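Local coordinates for Ps01740 (Pseudomonas sp. UW4, PDB 5UIF), which is probably a hydrolytic dehalogenase of the tautomerase superfamily, homologous to cis-3-chloroacrylic acid dehalogenase and a potential step between subgroups of that superfamily, at residues A[2-7]-A[40-45]; A[74-79]-A[102-107]. All blocks are in the same frame, centred on the assembly; numbering follows the deposited sequence.

Contact 1. Residues A[2-7]-A[40-45]; sequences LYECQT and HVLFKE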
ATOM      1  N   LEU A   2      10.861  -4.366  -0.802  1.00 49.69           N
ATOM      2  CA  LEU A   2      10.207  -3.628   0.271  1.00 48.91           C
ATOM      3  C   LEU A   2       9.195  -4.497   1.011  1.00 47.87           C
ATOM      4  O   LEU A   2       8.381  -5.181   0.392  1.00 48.10           O
ATOM      5  CB  LEU A   2       9.516  -2.381  -0.284  1.00 50.15           C
ATOM      6  CG  LEU A   2       8.675  -1.577   0.711  1.00 49.60           C
ATOM      7  CD1 LEU A   2       9.534  -1.076   1.863  1.00 49.30           C
ATOM      8  CD2 LEU A   2       7.973  -0.422   0.015  1.00 51.43           C
ATOM      9  N   TYR A   3       9.255  -4.466   2.338  1.00 47.30           N
ATOM     10  CA  TYR A   3       8.300  -5.189   3.171  1.00 46.82           C
ATOM     11  C   TYR A   3       7.594  -4.235   4.128  1.00 47.55           C
ATOM     12  O   TYR A   3       8.239  -3.441   4.812  1.00 47.84           O
ATOM     13  CB  TYR A   3       8.999  -6.302   3.956  1.00 45.67           C
ATOM     14  CG  TYR A   3       9.437  -7.474   3.108  1.00 46.20           C
ATOM     15  CD1 TYR A   3      10.663  -7.465   2.455  1.00 47.32           C
ATOM     16  CD2 TYR A   3       8.628  -8.593   2.965  1.00 45.64           C
ATOM     17  CE1 TYR A   3      11.068  -8.537   1.681  1.00 47.87           C
ATOM     18  CE2 TYR A   3       9.023  -9.668   2.193  1.00 46.01           C
ATOM     19  CZ  TYR A   3      10.243  -9.636   1.553  1.00 47.28           C
ATOM     20  OH  TYR A   3      10.641 -10.706   0.784  1.00 48.11           O
ATOM     21  N   GLU A   4       6.268  -4.315   4.170  1.00 48.04           N
ATOM     22  CA  GLU A   4       5.475  -3.431   5.017  1.00 48.61           C
ATOM     23  C   GLU A   4       4.625  -4.221   6.006  1.00 48.42           C
ATOM     24  O   GLU A   4       3.929  -5.161   5.626  1.00 48.87           O
ATOM     25  CB  GLU A   4       4.582  -2.531   4.160  1.00 49.96           C
ATOM     26  CG  GLU A   4       5.347  -1.667   3.170  1.00 52.39           C
ATOM     27  CD  GLU A   4       4.432  -0.879   2.253  1.00 55.40           C
ATOM     28  OE1 GLU A   4       3.900   0.162   2.693  1.00 56.71           O
ATOM     29  OE2 GLU A   4       4.246  -1.299   1.092  1.00 56.97           O
ATOM     30  N   CYS A   5       4.685  -3.831   7.276  1.00 48.00           N
ATOM     31  CA  CYS A   5       3.929  -4.509   8.323  1.00 47.28           C
ATOM     32  C   CYS A   5       2.834  -3.612   8.892  1.00 48.16           C
ATOM     33  O   CYS A   5       3.112  -2.532   9.413  1.00 49.09           O
ATOM     34  CB  CYS A   5       4.864  -4.969   9.443  1.00 46.83           C
ATOM     35  SG  CYS A   5       4.073  -5.993  10.707  1.00 39.86           S
ATOM     36  N   GLN A   6       1.589  -4.068   8.790  1.00 48.04           N
ATOM     37  CA  GLN A   6       0.451  -3.310   9.297  1.00 48.86           C
ATOM     38  C   GLN A   6      -0.245  -4.041  10.438  1.00 49.53           C
ATOM     39  O   GLN A   6      -0.845  -5.097  10.237  1.00 50.27           O
ATOM     40  CB  GLN A   6      -0.551  -3.030   8.176  1.00 50.00           C
ATOM     41  CG  GLN A   6      -0.139  -1.914   7.234  1.00 51.78           C
ATOM     42  CD  GLN A   6      -1.192  -1.627   6.182  1.00 54.72           C
ATOM     43  OE1 GLN A   6      -2.081  -2.442   5.938  1.00 55.36           O
ATOM     44  NE2 GLN A   6      -1.096  -0.462   5.553  1.00 57.16           N
ATOM     45  N   THR A   7      -0.160  -3.476  11.638  1.00 49.65           N
ATOM     46  CA  THR A   7      -0.822  -4.048  12.805  1.00 49.85           C
ATOM     47  C   THR A   7      -1.619  -2.986  13.550  1.00 51.18           C
ATOM     48  O   THR A   7      -1.495  -1.794  13.270  1.00 51.71           O
ATOM     49  CB  THR A   7       0.186  -4.687  13.782  1.00 49.19           C
ATOM     50  OG1 THR A   7       1.055  -3.676  14.308  1.00 49.37           O
ATOM     51  CG2 THR A   7       1.018  -5.752  13.083  1.00 47.91           C
ATOM     52  N   HIS A  40      14.353  -3.070   2.546  1.00 38.62           N
ATOM     53  CA  HIS A  40      13.737  -2.073   3.414  1.00 39.74           C
ATOM     54  C   HIS A  40      12.503  -2.636   4.110  1.00 40.68           C
ATOM     55  O   HIS A  40      11.662  -3.273   3.477  1.00 39.86           O
ATOM     56  CB  HIS A  40      13.360  -0.822   2.616  1.00 38.44           C
ATOM     57  CG  HIS A  40      14.472  -0.286   1.771  1.00 39.16           C
ATOM     58  ND1 HIS A  40      15.493   0.488   2.285  1.00 40.79           N
ATOM     59  CD2 HIS A  40      14.725  -0.407   0.446  1.00 38.38           C
ATOM     60  CE1 HIS A  40      16.325   0.816   1.314  1.00 41.17           C
ATOM     61  NE2 HIS A  40      15.882   0.285   0.187  1.00 39.73           N
ATOM     62  N   VAL A  41      12.399  -2.399   5.414  1.00 42.59           N
ATOM     63  CA  VAL A  41      11.253  -2.865   6.189  1.00 42.74           C
ATOM     64  C   VAL A  41      10.563  -1.703   6.897  1.00 43.50           C
ATOM     65  O   VAL A  41      11.194  -0.957   7.645  1.00 45.39           O
ATOM     66  CB  VAL A  41      11.664  -3.921   7.234  1.00 44.29           C
ATOM     67  CG1 VAL A  41      10.443  -4.427   7.987  1.00 44.47           C
ATOM     68  CG2 VAL A  41      12.396  -5.075   6.564  1.00 43.83           C
ATOM     69  N   LEU A  42       9.264  -1.556   6.657  1.00 42.33           N
ATOM     70  CA  LEU A  42       8.493  -0.467   7.248  1.00 43.08           C
ATOM     71  C   LEU A  42       7.418  -0.994   8.194  1.00 44.76           C
ATOM     72  O   LEU A  42       6.850  -2.063   7.971  1.00 43.56           O
ATOM     73  CB  LEU A  42       7.848   0.386   6.155  1.00 40.55           C
ATOM     74  CG  LEU A  42       8.725   0.762   4.959  1.00 39.52           C
ATOM     75  CD1 LEU A  42       7.926   1.582   3.958  1.00 38.69           C
ATOM     76  CD2 LEU A  42       9.972   1.513   5.405  1.00 40.95           C
ATOM     77  N   PHE A  43       7.141  -0.236   9.250  1.00 47.49           N
ATOM     78  CA  PHE A  43       6.108  -0.610  10.210  1.00 49.39           C
ATOM     79  C   PHE A  43       5.057   0.484  10.349  1.00 50.50           C
ATOM     80  O   PHE A  43       5.374   1.632  10.659  1.00 51.91           O
ATOM     81  CB  PHE A  43       6.728  -0.920  11.574  1.00 52.77           C
ATOM     82  CG  PHE A  43       7.532  -2.188  11.599  1.00 52.96           C
ATOM     83  CD1 PHE A  43       8.889  -2.169  11.321  1.00 53.26           C
ATOM     84  CD2 PHE A  43       6.931  -3.398  11.901  1.00 52.99           C
ATOM     85  CE1 PHE A  43       9.630  -3.335  11.343  1.00 54.05           C
ATOM     86  CE2 PHE A  43       7.667  -4.567  11.925  1.00 53.99           C
ATOM     87  CZ  PHE A  43       9.018  -4.536  11.646  1.00 54.51           C
ATOM     88  N   LYS A  44       3.802   0.116  10.116  1.00 50.25           N
ATOM     89  CA  LYS A  44       2.689   1.048  10.227  1.00 51.17           C
ATOM     90  C   LYS A  44       1.635   0.519  11.192  1.00 51.77           C
ATOM     91  O   LYS A  44       1.305  -0.667  11.173  1.00 51.61           O
ATOM     92  CB  LYS A  44       2.068   1.307   8.853  1.00 50.26           C
ATOM     93  CG  LYS A  44       2.915   2.193   7.957  1.00 52.51           C
ATOM     94  CD  LYS A  44       2.564   2.006   6.491  1.00 52.70           C
ATOM     95  CE  LYS A  44       2.955   0.619   6.010  1.00 54.09           C
ATOM     96  NZ  LYS A  44       2.527   0.376   4.606  1.00 55.09           N
ATOM     97  N   GLU A  45       1.112   1.401  12.036  1.00 52.69           N
ATOM     98  CA  GLU A  45       0.098   1.011  13.007  1.00 53.15           C
ATOM     99  C   GLU A  45      -1.282   1.539  12.635  1.00 51.39           C
ATOM    100  O   GLU A  45      -1.418   2.638  12.098  1.00 51.33           O
ATOM    101  CB  GLU A  45       0.478   1.498  14.408  1.00 56.59           C
ATOM    102  CG  GLU A  45       1.621   0.726  15.042  1.00 58.27           C
ATOM    103  CD  GLU A  45       1.832   1.091  16.498  1.00 63.12           C
ATOM    104  OE1 GLU A  45       1.361   2.170  16.916  1.00 64.90           O
ATOM    105  OE2 GLU A  45       2.465   0.298  17.226  1.00 65.69           O
TER
HETATM  106  O   HOH W   1       2.349  -2.344  16.022  1.00 34.53           O
HETATM  107  O   HOH W   2       3.461  -2.690  12.845  1.00 35.07           O
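Y3 and H40 begin a run of backbone hydrogen bonds that binds strand 2-7 to strand 40-45 in parallel, residue for residue from L2 opposite H40 to T7 opposite E45. Y3 N donates to H40 O (2.9 Å), Y3 O accepts L42 N, C5 N reaches L42 O, and C5 O takes K44 N at 2.8 Å in an almost straight bond (175° at the hydrogen). The last, T7 N to K44 O, stretches to 3.2 Å.

Charge gathers on the face shared by L2, E4, Q6, H40, L42 and K44. K44 bends at chi3 (-67°), which turns NZ back over the sheet to form a salt bridge with E4 OE1; its modelled length is doubtfully short. On the same face L2 CD1 lies 3.7 Å from L42 CG, the two leucines crossing at about a right angle.

On the other face, C5 meets F43. C5 CB is 3.6 Å from F43 CD2, and SG sits 5.0 Å from the ring centroid in an oblique sulfur-aromatic contact, placed by an SG anti to the backbone N (chi1 -173°). An alanine at F43 is likely to leave C5 without this aromatic neighbour and open a gap beside L12 and L20.

Helix 14-32 links the strands in a beta-alpha-beta unit and packs over the face of Y3 and F43: I24 touches Y3, whose OH bonds to H28, and L20 lies on F43. Strand 61-68 pairs with the far edge of 2-8, while H40 to L42 pair antiparallel with a strand of the second subunit, whose T53 bonds to H40 ND1.

Contact 2. Residues A[74-79]-A[102-107]; sequences ATRHAI and VVDIPA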
ATOM      1  N   ALA A  74       8.796 -21.767  -5.662  1.00 58.14           N
ATOM      2  CA  ALA A  74       9.341 -22.389  -4.460  1.00 57.23           C
ATOM      3  C   ALA A  74      10.076 -21.368  -3.599  1.00 54.84           C
ATOM      4  O   ALA A  74      10.050 -21.441  -2.371  1.00 53.73           O
ATOM      5  CB  ALA A  74      10.268 -23.537  -4.831  1.00 59.76           C
ATOM      6  N   THR A  75      10.727 -20.413  -4.256  1.00 54.62           N
ATOM      7  CA  THR A  75      11.431 -19.341  -3.563  1.00 52.69           C
ATOM      8  C   THR A  75      10.452 -18.437  -2.819  1.00 49.75           C
ATOM      9  O   THR A  75      10.669 -18.094  -1.656  1.00 48.34           O
ATOM     10  CB  THR A  75      12.267 -18.495  -4.541  1.00 54.07           C
ATOM     11  OG1 THR A  75      13.291 -19.310  -5.125  1.00 57.20           O
ATOM     12  CG2 THR A  75      12.911 -17.320  -3.824  1.00 53.14           C
ATOM     13  N   ARG A  76       9.370 -18.063  -3.496  1.00 49.11           N
ATOM     14  CA  ARG A  76       8.352 -17.198  -2.909  1.00 46.73           C
ATOM     15  C   ARG A  76       7.687 -17.854  -1.705  1.00 46.60           C
ATOM     16  O   ARG A  76       7.552 -17.239  -0.647  1.00 46.36           O
ATOM     17  CB  ARG A  76       7.292 -16.839  -3.950  1.00 46.39           C
ATOM     18  CG  ARG A  76       6.245 -15.858  -3.454  1.00 44.65           C
ATOM     19  CD  ARG A  76       5.039 -15.840  -4.375  1.00 45.42           C
ATOM     20  NE  ARG A  76       5.425 -15.969  -5.776  1.00 47.27           N
ATOM     21  CZ  ARG A  76       5.772 -14.951  -6.556  1.00 47.69           C
ATOM     22  NH1 ARG A  76       6.108 -15.168  -7.819  1.00 49.70           N
ATOM     23  NH2 ARG A  76       5.786 -13.716  -6.071  1.00 46.55           N
ATOM     24  N   HIS A  77       7.269 -19.105  -1.881  1.00 47.56           N
ATOM     25  CA  HIS A  77       6.615 -19.867  -0.820  1.00 47.00           C
ATOM     26  C   HIS A  77       7.498 -19.975   0.418  1.00 45.35           C
ATOM     27  O   HIS A  77       7.011 -19.898   1.547  1.00 44.22           O
ATOM     28  CB  HIS A  77       6.245 -21.264  -1.320  1.00 49.43           C
ATOM     29  CG  HIS A  77       5.701 -22.163  -0.254  1.00 50.70           C
ATOM     30  ND1 HIS A  77       4.392 -22.103   0.175  1.00 50.94           N
ATOM     31  CD2 HIS A  77       6.290 -23.140   0.475  1.00 51.91           C
ATOM     32  CE1 HIS A  77       4.198 -23.007   1.119  1.00 52.03           C
ATOM     33  NE2 HIS A  77       5.334 -23.649   1.320  1.00 52.91           N
ATOM     34  N   ALA A  78       8.797 -20.153   0.196  1.00 45.35           N
ATOM     35  CA  ALA A  78       9.759 -20.243   1.287  1.00 44.50           C
ATOM     36  C   ALA A  78       9.811 -18.935   2.067  1.00 42.02           C
ATOM     37  O   ALA A  78       9.955 -18.934   3.290  1.00 41.58           O
ATOM     38  CB  ALA A  78      11.137 -20.600   0.753  1.00 45.98           C
ATOM     39  N   ILE A  79       9.689 -17.821   1.352  1.00 40.59           N
ATOM     40  CA  ILE A  79       9.664 -16.507   1.980  1.00 38.90           C
ATOM     41  C   ILE A  79       8.367 -16.318   2.760  1.00 37.78           C
ATOM     42  O   ILE A  79       8.380 -15.847   3.897  1.00 36.30           O
ATOM     43  CB  ILE A  79       9.810 -15.379   0.942  1.00 38.54           C
ATOM     44  CG1 ILE A  79      11.129 -15.525   0.182  1.00 39.91           C
ATOM     45  CG2 ILE A  79       9.738 -14.019   1.618  1.00 37.42           C
ATOM     46  CD1 ILE A  79      11.331 -14.486  -0.898  1.00 40.42           C
ATOM     47  N   VAL A 102       3.609 -11.884  -0.860  1.00 42.05           N
ATOM     48  CA  VAL A 102       4.839 -11.537  -1.563  1.00 42.75           C
ATOM     49  C   VAL A 102       4.586 -11.464  -3.066  1.00 44.68           C
ATOM     50  O   VAL A 102       4.494 -12.491  -3.740  1.00 47.04           O
ATOM     51  CB  VAL A 102       5.963 -12.554  -1.279  1.00 44.19           C
ATOM     52  CG1 VAL A 102       7.226 -12.178  -2.037  1.00 44.87           C
ATOM     53  CG2 VAL A 102       6.242 -12.635   0.214  1.00 42.70           C
ATOM     54  N   VAL A 103       4.472 -10.247  -3.587  1.00 44.55           N
ATOM     55  CA  VAL A 103       4.144 -10.051  -4.995  1.00 47.47           C
ATOM     56  C   VAL A 103       5.377  -9.749  -5.845  1.00 49.66           C
ATOM     57  O   VAL A 103       6.362  -9.190  -5.361  1.00 48.21           O
ATOM     58  CB  VAL A 103       3.120  -8.914  -5.179  1.00 46.24           C
ATOM     59  CG1 VAL A 103       1.798  -9.283  -4.522  1.00 45.93           C
ATOM     60  CG2 VAL A 103       3.660  -7.614  -4.606  1.00 43.67           C
ATOM     61  N   ASP A 104       5.311 -10.127  -7.117  1.00 53.52           N
ATOM     62  CA  ASP A 104       6.399  -9.879  -8.053  1.00 56.54           C
ATOM     63  C   ASP A 104       6.314  -8.484  -8.654  1.00 58.04           C
ATOM     64  O   ASP A 104       5.252  -8.051  -9.099  1.00 59.31           O
ATOM     65  CB  ASP A 104       6.400 -10.922  -9.174  1.00 60.06           C
ATOM     66  CG  ASP A 104       7.032 -12.231  -8.751  1.00 61.43           C
ATOM     67  OD1 ASP A 104       7.813 -12.229  -7.776  1.00 59.84           O
ATOM     68  OD2 ASP A 104       6.753 -13.263  -9.397  1.00 64.41           O
ATOM     69  N   ILE A 105       7.442  -7.785  -8.658  1.00 58.71           N
ATOM     70  CA  ILE A 105       7.545  -6.493  -9.319  1.00 59.67           C
ATOM     71  C   ILE A 105       8.604  -6.568 -10.410  1.00 63.44           C
ATOM     72  O   ILE A 105       9.753  -6.916 -10.134  1.00 64.49           O
ATOM     73  CB  ILE A 105       7.907  -5.366  -8.333  1.00 57.70           C
ATOM     74  CG1 ILE A 105       6.879  -5.292  -7.202  1.00 55.83           C
ATOM     75  CG2 ILE A 105       8.005  -4.032  -9.059  1.00 58.24           C
ATOM     76  CD1 ILE A 105       5.480  -4.962  -7.670  1.00 56.46           C
ATOM     77  N   PRO A 106       8.215  -6.263 -11.658  1.00 65.72           N
ATOM     78  CA  PRO A 106       9.170  -6.232 -12.771  1.00 69.21           C
ATOM     79  C   PRO A 106      10.335  -5.293 -12.477  1.00 69.16           C
ATOM     80  O   PRO A 106      10.125  -4.208 -11.931  1.00 67.07           O
ATOM     81  CB  PRO A 106       8.325  -5.725 -13.942  1.00 70.63           C
ATOM     82  CG  PRO A 106       6.936  -6.149 -13.599  1.00 69.00           C
ATOM     83  CD  PRO A 106       6.837  -6.005 -12.107  1.00 65.21           C
ATOM     84  N   ALA A 107      11.545  -5.717 -12.827  1.00 71.89           N
ATOM     85  CA  ALA A 107      12.760  -4.987 -12.475  1.00 72.37           C
ATOM     86  C   ALA A 107      12.785  -3.572 -13.045  1.00 72.83           C
ATOM     87  O   ALA A 107      13.428  -2.683 -12.487  1.00 72.42           O
ATOM     88  CB  ALA A 107      13.985  -5.761 -12.941  1.00 76.50           C
TER
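R76 reaches from helix 73-91 to V102 and D104 on strand 98-105, the two later elements of the beta-alpha-beta unit that starts with strand 61-68. The helix and strand segments run 139° apart, their axes approaching to 9.4 Å.

CB of R76 is directed toward the strand, and CG, anti to the backbone N (chi1 -176°), comes alongside the valine, 4.0 Å from V102 CB. CD then passes V102 O. A bend at chi3 turns the guanidinium toward D104, while NE is hydrogen-bonded to Q73 OE1, three residues back on the same helix. NH2 donates to V102 O at 2.9 Å, tying the charge to the strand's backbone, and adds a weak bond to D104 OD1. NH1 makes the shorter arm of the salt bridge, to D104 OD2 at 2.6 Å. Four bonds, one of them weak, thus grip the guanidinium, which should limit its rotation. W109 of the third subunit adds a cation-pi contact to R76 and packs on D104, so the ion pair also belongs to the trimer interface.

One turn further along the helix, I79 CG2 packs on V102 CG2 at 4.0 Å, the pair crossing at about a right angle.

The salt bridge is not a coplanar one: guanidinium and carboxylate planes are turned 57° apart, with D104 OD2 lying in the plane of the guanidinium while R76 NH1 meets that oxygen from above the carboxylate plane.

How the contacts relate
Contacts 1 and 2 lie about 17 Å apart, centre to centre, and belong to two successive beta-alpha-beta units of one four-stranded sheet. Strand 61-68 separates strand 2-8 of contact 1 from strand 98-105 of contact 2. They meet through one side chain: Y3 runs under helix 73-91, its OH 3.5 Å from I79 CG2, while I79 also packs against V102. Each contact is extended by another subunit, 40-45 by the second and 102-107 by the third. Contact 1 adjoins P1, which is backbone-bonded to H40; in tautomerase-superfamily relatives the amino-terminal proline is catalytic, so strand 2-8 probably helps to place it.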